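Local coordinates for photoreceptor-histidine kinase BphP (Stigmatella aurantiaca DW4/3-1, PDB 6BAF), which probably senses red and far-red light through a bound bilin chromophore and signals through its own histidine kinase in the light control of cell development, at residues E35-P38 with A39-N43. Sequence-based numbering, arbitrary orientation.
Sequences ENAP and AVLGN
Three backbone hydrogen bonds from residue i+4 to residue i hold N36-P38 to V40-G42 in a short helix, with a weaker fourth from G42 N to A37 O. V40 N reaches N36 O at 3.1 Å, while L41 N lies closer to A37 O, 2.7 Å away. G42 N closes the last turn on P38 O at 3.1 Å, standing well above that carbonyl plane. G42 has positive phi (86°), which turns the chain out of the helix. The N43 carbonyl comes back over the first turn: N43 O lies over one face of the proline ring, 2.9 Å from P38 N, which has no hydrogen to give it, and 3.4 Å from P38 CG and CD.

Side-chain contacts are few. N36 occupies the N-cap position without a side-chain capping bond; its amide instead binds S34 through OD1 and the carbonyls of P16 and G18 through ND2. V40 CG2, anti to its own carbonyl carbon and beside its backbone N, comes to 3.5 Å from N36 O and 3.6 Å from N36 ND2. The methyl of A37 meets L41 CD2 at 4.1 Å, one helical turn on. V40 and L41 also pack against V19 and F93, and L41 reaches W84. The arrangement is a single-turn helix following strand 30-34 and lying against the antiparallel sheet, as the short helices of PAS domains do.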
loop_
_atom_site.group_PDB
_atom_site.type_symbol
_atom_site.label_atom_id
_atom_site.label_comp_id
_atom_site.label_asym_id
_atom_site.label_seq_id
_atom_site.Cartn_x
_atom_site.Cartn_y
_atom_site.Cartn_z
ATOM N N GLU A 35 9.197 -15.710 28.404
ATOM C CA GLU A 35 10.425 -16.043 29.130
ATOM C C GLU A 35 11.670 -16.078 28.248
ATOM O O GLU A 35 12.759 -16.280 28.778
ATOM C CB GLU A 35 10.266 -17.409 29.808
ATOM C CG GLU A 35 10.044 -18.497 28.774
ATOM C CD GLU A 35 9.880 -19.903 29.384
ATOM O OE1 GLU A 35 10.006 -20.010 30.644
ATOM O OE2 GLU A 35 9.596 -20.873 28.603
ATOM N N ASN A 36 11.536 -15.946 26.922
ATOM C CA ASN A 36 12.651 -15.777 25.997
ATOM C C ASN A 36 13.149 -14.355 25.965
ATOM O O ASN A 36 14.002 -14.013 25.132
ATOM C CB ASN A 36 12.225 -16.178 24.584
ATOM C CG ASN A 36 11.110 -15.257 24.022
ATOM O OD1 ASN A 36 10.254 -14.742 24.775
ATOM N ND2 ASN A 36 11.145 -15.021 22.719
ATOM N N ALA A 37 12.627 -13.492 26.828
ATOM C CA ALA A 37 13.083 -12.104 26.818
ATOM C C ALA A 37 14.589 -11.924 27.023
ATOM O O ALA A 37 15.127 -10.937 26.484
ATOM C CB ALA A 37 12.301 -11.300 27.866
ATOM N N PRO A 38 15.306 -12.757 27.797
ATOM C CA PRO A 38 16.780 -12.583 27.869
ATOM C C PRO A 38 17.468 -12.704 26.518
ATOM O O PRO A 38 18.265 -11.833 26.139
ATOM C CB PRO A 38 17.212 -13.704 28.826
ATOM C CG PRO A 38 15.979 -13.991 29.668
ATOM C CD PRO A 38 14.833 -13.822 28.717
ATOM N N ALA A 39 17.163 -13.767 25.771
ATOM C CA ALA A 39 17.725 -13.929 24.437
ATOM C C ALA A 39 17.358 -12.768 23.521
ATOM O O ALA A 39 18.204 -12.277 22.769
ATOM C CB ALA A 39 17.267 -15.249 23.830
ATOM N N VAL A 40 16.114 -12.308 23.554
ATOM C CA VAL A 40 15.682 -11.356 22.530
ATOM C C VAL A 40 15.903 -9.915 22.957
ATOM O O VAL A 40 16.256 -9.062 22.136
ATOM C CB VAL A 40 14.207 -11.614 22.201
ATOM C CG1 VAL A 40 13.703 -10.588 21.191
ATOM C CG2 VAL A 40 14.024 -13.050 21.750
ATOM N N LEU A 41 15.691 -9.622 24.240
ATOM C CA LEU A 41 15.646 -8.258 24.743
ATOM C C LEU A 41 16.885 -7.856 25.544
ATOM O O LEU A 41 17.182 -6.660 25.649
ATOM C CB LEU A 41 14.399 -8.095 25.630
ATOM C CG LEU A 41 13.170 -7.296 25.200
ATOM C CD1 LEU A 41 12.948 -7.283 23.703
ATOM C CD2 LEU A 41 11.909 -7.738 25.947
ATOM N N GLY A 42 17.602 -8.805 26.124
ATOM C CA GLY A 42 18.655 -8.443 27.046
ATOM C C GLY A 42 18.206 -8.239 28.477
ATOM O O GLY A 42 19.009 -7.783 29.292
ATOM N N ASN A 43 16.954 -8.567 28.815
ATOM C CA ASN A 43 16.448 -8.497 30.184
ATOM C C ASN A 43 15.793 -9.814 30.575
ATOM O O ASN A 43 15.376 -10.604 29.724
ATOM C CB ASN A 43 15.428 -7.377 30.359
ATOM C CG ASN A 43 16.035 -6.023 30.237
ATOM O OD1 ASN A 43 15.901 -5.369 29.213
ATOM N ND2 ASN A 43 16.731 -5.591 31.278
#